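Long-range contact in tyrosine aminotransferase (Leishmania infantum, PDB 4IX8), which probably transfers the amino group of tyrosine to 2-oxoglutarate, using pyridoxal 5'-phosphate as cofactor: residues V353-S365 against F374-D386. Sequence-based numbering, arbitrary orientation.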
loop_
_atom_site.group_PDB
_atom_site.type_symbol
_atom_site.label_atom_id
_atom_site.label_comp_id
_atom_site.label_asym_id
_atom_site.label_seq_id
_atom_site.Cartn_x
_atom_site.Cartn_y
_atom_site.Cartn_z
ATOM N N VAL A 353 13.861 -19.797 26.101
ATOM C CA VAL A 353 13.024 -19.372 27.229
ATOM C C VAL A 353 11.628 -20.031 27.161
ATOM O O VAL A 353 11.103 -20.446 28.202
ATOM C CB VAL A 353 12.884 -17.831 27.285
ATOM C CG1 VAL A 353 11.966 -17.390 28.422
ATOM C CG2 VAL A 353 14.276 -17.184 27.436
ATOM N N TYR A 354 11.049 -20.185 25.971
ATOM C CA TYR A 354 9.728 -20.823 25.884
ATOM C C TYR A 354 9.816 -22.314 26.216
ATOM O O TYR A 354 8.873 -22.899 26.755
ATOM C CB TYR A 354 9.118 -20.627 24.509
ATOM C CG TYR A 354 8.540 -19.224 24.358
ATOM C CD1 TYR A 354 7.435 -18.817 25.092
ATOM C CD2 TYR A 354 9.150 -18.292 23.525
ATOM C CE1 TYR A 354 6.926 -17.517 24.959
ATOM C CE2 TYR A 354 8.656 -16.991 23.394
ATOM C CZ TYR A 354 7.553 -16.610 24.117
ATOM O OH TYR A 354 7.060 -15.329 23.964
ATOM N N ALA A 355 10.978 -22.892 25.937
ATOM C CA ALA A 355 11.202 -24.306 26.180
ATOM C C ALA A 355 10.995 -24.582 27.658
ATOM O O ALA A 355 10.558 -25.665 28.017
ATOM C CB ALA A 355 12.604 -24.724 25.740
ATOM N N ARG A 356 11.241 -23.589 28.503
ATOM C CA ARG A 356 11.066 -23.777 29.938
ATOM C C ARG A 356 9.636 -24.163 30.279
ATOM O O ARG A 356 9.420 -24.859 31.263
ATOM C CB ARG A 356 11.449 -22.519 30.736
ATOM C CG ARG A 356 12.951 -22.189 30.773
ATOM C CD ARG A 356 13.258 -20.926 31.690
ATOM N NE ARG A 356 12.252 -20.829 32.755
ATOM C CZ ARG A 356 11.609 -19.726 33.106
ATOM N NH1 ARG A 356 11.904 -18.559 32.560
ATOM N NH2 ARG A 356 10.679 -19.789 34.042
ATOM N N LEU A 357 8.677 -23.768 29.452
ATOM C CA LEU A 357 7.273 -24.128 29.679
ATOM C C LEU A 357 7.035 -25.647 29.654
ATOM O O LEU A 357 6.100 -26.137 30.290
ATOM C CB LEU A 357 6.366 -23.484 28.626
ATOM C CG LEU A 357 6.153 -21.967 28.745
ATOM C CD1 LEU A 357 5.520 -21.458 27.515
ATOM C CD2 LEU A 357 5.305 -21.588 29.978
ATOM N N LEU A 358 7.905 -26.381 28.962
ATOM C CA LEU A 358 7.774 -27.831 28.832
ATOM C C LEU A 358 8.291 -28.585 30.069
ATOM O O LEU A 358 7.988 -29.769 30.248
ATOM C CB LEU A 358 8.540 -28.299 27.602
ATOM C CG LEU A 358 8.093 -27.673 26.283
ATOM C CD1 LEU A 358 9.004 -28.085 25.137
ATOM C CD2 LEU A 358 6.659 -28.056 25.962
ATOM N N GLU A 359 9.051 -27.905 30.932
ATOM C CA GLU A 359 9.609 -28.564 32.101
ATOM C C GLU A 359 8.570 -28.737 33.215
ATOM O O GLU A 359 8.790 -29.505 34.127
ATOM C CB GLU A 359 10.826 -27.791 32.626
ATOM C CG GLU A 359 11.968 -27.710 31.627
ATOM C CD GLU A 359 13.077 -26.734 32.040
ATOM O OE1 GLU A 359 13.089 -26.230 33.181
ATOM O OE2 GLU A 359 13.947 -26.455 31.196
ATOM N N HIS A 360 7.448 -28.028 33.129
ATOM C CA HIS A 360 6.367 -28.128 34.119
ATOM C C HIS A 360 5.172 -28.840 33.503
ATOM O O HIS A 360 4.923 -28.722 32.296
ATOM C CB HIS A 360 5.913 -26.746 34.589
ATOM C CG HIS A 360 6.967 -25.955 35.293
ATOM N ND1 HIS A 360 7.893 -25.172 34.623
ATOM C CD2 HIS A 360 7.223 -25.791 36.610
ATOM C CE1 HIS A 360 8.688 -24.591 35.501
ATOM N NE2 HIS A 360 8.300 -24.947 36.713
ATOM N N ASP A 361 4.396 -29.522 34.331
ATOM C CA ASP A 361 3.247 -30.254 33.826
ATOM C C ASP A 361 2.003 -29.362 33.797
ATOM O O ASP A 361 1.094 -29.527 34.606
ATOM C CB ASP A 361 3.035 -31.497 34.691
ATOM C CG ASP A 361 1.961 -32.398 34.159
ATOM O OD1 ASP A 361 1.927 -32.648 32.946
ATOM O OD2 ASP A 361 1.144 -32.872 34.964
ATOM N N ILE A 362 1.970 -28.418 32.861
ATOM C CA ILE A 362 0.965 -27.347 32.885
ATOM C C ILE A 362 0.096 -27.310 31.640
ATOM O O ILE A 362 -0.687 -26.373 31.457
ATOM C CB ILE A 362 1.629 -25.957 33.055
ATOM C CG1 ILE A 362 2.843 -25.851 32.150
ATOM C CG2 ILE A 362 2.071 -25.748 34.505
ATOM C CD1 ILE A 362 3.310 -24.452 31.885
ATOM N N GLY A 363 0.244 -28.307 30.768
ATOM C CA GLY A 363 -0.689 -28.495 29.670
ATOM C C GLY A 363 -0.338 -27.727 28.414
ATOM O O GLY A 363 -1.205 -27.502 27.557
ATOM N N ILE A 364 0.936 -27.340 28.306
ATOM C CA ILE A 364 1.472 -26.617 27.149
ATOM C C ILE A 364 2.506 -27.469 26.421
ATOM O O ILE A 364 3.502 -27.880 27.001
ATOM C CB ILE A 364 2.107 -25.269 27.552
ATOM C CG1 ILE A 364 1.013 -24.305 27.975
ATOM C CG2 ILE A 364 2.887 -24.633 26.377
ATOM C CD1 ILE A 364 1.512 -23.082 28.644
ATOM N N SER A 365 2.220 -27.781 25.167
ATOM C CA SER A 365 3.158 -28.467 24.296
ATOM C C SER A 365 3.592 -27.510 23.174
ATOM O O SER A 365 2.882 -26.561 22.856
ATOM C CB SER A 365 2.486 -29.719 23.726
ATOM O OG SER A 365 3.325 -30.365 22.810
ATOM N N PHE A 374 8.250 -16.570 15.803
ATOM C CA PHE A 374 7.058 -16.917 16.566
ATOM C C PHE A 374 7.068 -18.351 17.035
ATOM O O PHE A 374 7.732 -19.201 16.456
ATOM C CB PHE A 374 5.810 -16.700 15.717
ATOM C CG PHE A 374 5.743 -15.341 15.058
ATOM C CD1 PHE A 374 5.308 -14.232 15.767
ATOM C CD2 PHE A 374 6.132 -15.174 13.750
ATOM C CE1 PHE A 374 5.252 -13.011 15.171
ATOM C CE2 PHE A 374 6.060 -13.939 13.150
ATOM C CZ PHE A 374 5.615 -12.870 13.857
ATOM N N VAL A 375 6.294 -18.619 18.069
ATOM C CA VAL A 375 6.085 -19.970 18.499
ATOM C C VAL A 375 4.591 -20.180 18.697
ATOM O O VAL A 375 3.860 -19.227 18.975
ATOM C CB VAL A 375 6.904 -20.255 19.782
ATOM C CG1 VAL A 375 6.314 -19.552 20.997
ATOM C CG2 VAL A 375 7.017 -21.726 20.002
ATOM N N MET A 376 4.131 -21.406 18.458
ATOM C CA MET A 376 2.748 -21.772 18.704
ATOM C C MET A 376 2.670 -22.738 19.884
ATOM O O MET A 376 3.206 -23.851 19.839
ATOM C CB MET A 376 2.132 -22.397 17.463
ATOM C CG MET A 376 1.709 -21.401 16.407
ATOM S SD MET A 376 0.288 -20.391 16.886
ATOM C CE MET A 376 -1.052 -21.366 16.201
ATOM N N LEU A 377 1.944 -22.318 20.912
ATOM C CA LEU A 377 1.795 -23.070 22.149
ATOM C C LEU A 377 0.509 -23.839 22.049
ATOM O O LEU A 377 -0.535 -23.236 21.833
ATOM C CB LEU A 377 1.750 -22.144 23.344
ATOM C CG LEU A 377 2.920 -21.170 23.360
ATOM C CD1 LEU A 377 2.730 -20.228 24.530
ATOM C CD2 LEU A 377 4.288 -21.936 23.464
ATOM N N LYS A 378 0.579 -25.156 22.192
ATOM C CA LYS A 378 -0.622 -25.961 22.096
ATOM C C LYS A 378 -1.210 -26.193 23.470
ATOM O O LYS A 378 -0.489 -26.576 24.393
ATOM C CB LYS A 378 -0.330 -27.281 21.427
ATOM C CG LYS A 378 -1.556 -28.117 21.263
ATOM C CD LYS A 378 -1.211 -29.360 20.447
ATOM C CE LYS A 378 -2.237 -30.487 20.641
ATOM N NZ LYS A 378 -3.633 -29.968 20.493
ATOM N N LEU A 379 -2.513 -25.960 23.611
ATOM C CA LEU A 379 -3.170 -26.090 24.909
ATOM C C LEU A 379 -3.836 -27.425 25.130
ATOM O O LEU A 379 -4.689 -27.815 24.340
ATOM C CB LEU A 379 -4.219 -25.000 25.075
ATOM C CG LEU A 379 -3.684 -23.573 24.947
ATOM C CD1 LEU A 379 -4.852 -22.621 25.061
ATOM C CD2 LEU A 379 -2.632 -23.333 26.042
ATOM N N ASN A 380 -3.461 -28.136 26.198
ATOM C CA ASN A 380 -4.257 -29.288 26.625
ATOM C C ASN A 380 -5.385 -28.795 27.524
ATOM O O ASN A 380 -5.198 -28.585 28.723
ATOM C CB ASN A 380 -3.414 -30.336 27.359
ATOM C CG ASN A 380 -4.114 -31.707 27.436
ATOM O OD1 ASN A 380 -5.349 -31.795 27.379
ATOM N ND2 ASN A 380 -3.322 -32.775 27.532
ATOM N N LEU A 381 -6.559 -28.623 26.941
ATOM C CA LEU A 381 -7.690 -27.996 27.610
ATOM C C LEU A 381 -8.249 -28.848 28.723
ATOM O O LEU A 381 -8.917 -28.349 29.637
ATOM C CB LEU A 381 -8.772 -27.713 26.582
ATOM C CG LEU A 381 -8.231 -26.815 25.478
ATOM C CD1 LEU A 381 -9.118 -26.883 24.218
ATOM C CD2 LEU A 381 -8.137 -25.404 26.018
ATOM N N SER A 382 -7.957 -30.140 28.638
ATOM C CA SER A 382 -8.404 -31.091 29.647
ATOM C C SER A 382 -7.599 -30.953 30.937
ATOM O O SER A 382 -7.848 -31.682 31.884
ATOM C CB SER A 382 -8.291 -32.528 29.123
ATOM O OG SER A 382 -6.969 -33.007 29.253
ATOM N N TYR A 383 -6.623 -30.044 30.973
ATOM C CA TYR A 383 -5.834 -29.814 32.198
ATOM C C TYR A 383 -6.478 -28.782 33.101
ATOM O O TYR A 383 -6.112 -28.666 34.250
ATOM C CB TYR A 383 -4.409 -29.339 31.863
ATOM C CG TYR A 383 -3.360 -30.430 31.858
ATOM C CD1 TYR A 383 -3.492 -31.547 31.052
ATOM C CD2 TYR A 383 -2.229 -30.334 32.648
ATOM C CE1 TYR A 383 -2.530 -32.547 31.044
ATOM C CE2 TYR A 383 -1.260 -31.341 32.653
ATOM C CZ TYR A 383 -1.418 -32.445 31.849
ATOM O OH TYR A 383 -0.455 -33.433 31.852
ATOM N N PHE A 384 -7.431 -28.024 32.575
ATOM C CA PHE A 384 -7.881 -26.798 33.226
ATOM C C PHE A 384 -9.347 -26.846 33.635
ATOM O O PHE A 384 -10.188 -27.345 32.883
ATOM C CB PHE A 384 -7.638 -25.613 32.290
ATOM C CG PHE A 384 -6.203 -25.494 31.819
ATOM C CD1 PHE A 384 -5.216 -25.089 32.693
ATOM C CD2 PHE A 384 -5.847 -25.790 30.503
ATOM C CE1 PHE A 384 -3.900 -24.973 32.279
ATOM C CE2 PHE A 384 -4.521 -25.675 30.073
ATOM C CZ PHE A 384 -3.550 -25.263 30.962
ATOM N N GLN A 385 -9.648 -26.301 34.817
ATOM C CA GLN A 385 -10.993 -26.385 35.390
ATOM C C GLN A 385 -11.977 -25.421 34.697
ATOM O O GLN A 385 -13.144 -25.758 34.519
ATOM C CB GLN A 385 -10.951 -26.114 36.915
ATOM N N ASP A 386 -11.496 -24.247 34.283
ATOM C CA ASP A 386 -12.361 -23.176 33.796
ATOM C C ASP A 386 -11.774 -22.459 32.605
ATOM O O ASP A 386 -11.960 -21.256 32.473
ATOM C CB ASP A 386 -12.607 -22.147 34.900
ATOM C CG ASP A 386 -11.332 -21.451 35.331
ATOM O OD1 ASP A 386 -10.257 -22.069 35.178
ATOM O OD2 ASP A 386 -11.398 -20.298 35.822
#
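An antiparallel beta hairpin, its short strand 364-365 laid on the edge of strand 374-379, belongs to the smaller of the chain's two sheets. Ser365 and Lys378 form its hydrogen-bonded pair: Lys378 N gives to Ser365 O at 2.8 Å and Ser365 N to Lys378 O at 3.1 Å. Two residues along each segment, toward the 381-383 turn, Asn380 N hydrogen-bonds Gly363 O at 2.7 Å, almost straight and in the carbonyl plane. Gly363 CA lies over one face of the Tyr383 ring, displaced toward its rim and 4.0 Å from the ring centroid. With a positive phi (88°) and no side chain, Gly363 can bring its CA close to that ring. The phenol then reaches past the glycine: Tyr383 OH donates to Asp361 OD1 over 2.7 Å on the syn side, somewhat out of the carboxylate plane, with ring and carboxylate planes 79° apart. Asp361 turns its carboxylate anti to the backbone N (chi1 -174°), bringing it to that hydroxyl, while the residue itself centres an inverse gamma turn. On the face carrying Ile364 and Leu379, the Ile364 CG2 branch rests against Leu377 CB at 4.1 Å, and Ile364 CG1 approaches Leu379 CD2. Val375 CG1 sits over the centre of the ring of Tyr354, in helix 337-355, a CH-pi contact 3.9 Å above its plane, and Leu357 CD1 reaches Leu377 CD2. Tyr354 OH is hydrogen-bonded to Thr420 O of strand 416-420, which pairs with the other edge of strand 374-379. Helix 425-442 packs on Tyr354 and Ile362 through Leu428 and Cys439, and Phe393 of helix 390-401 touches Leu379.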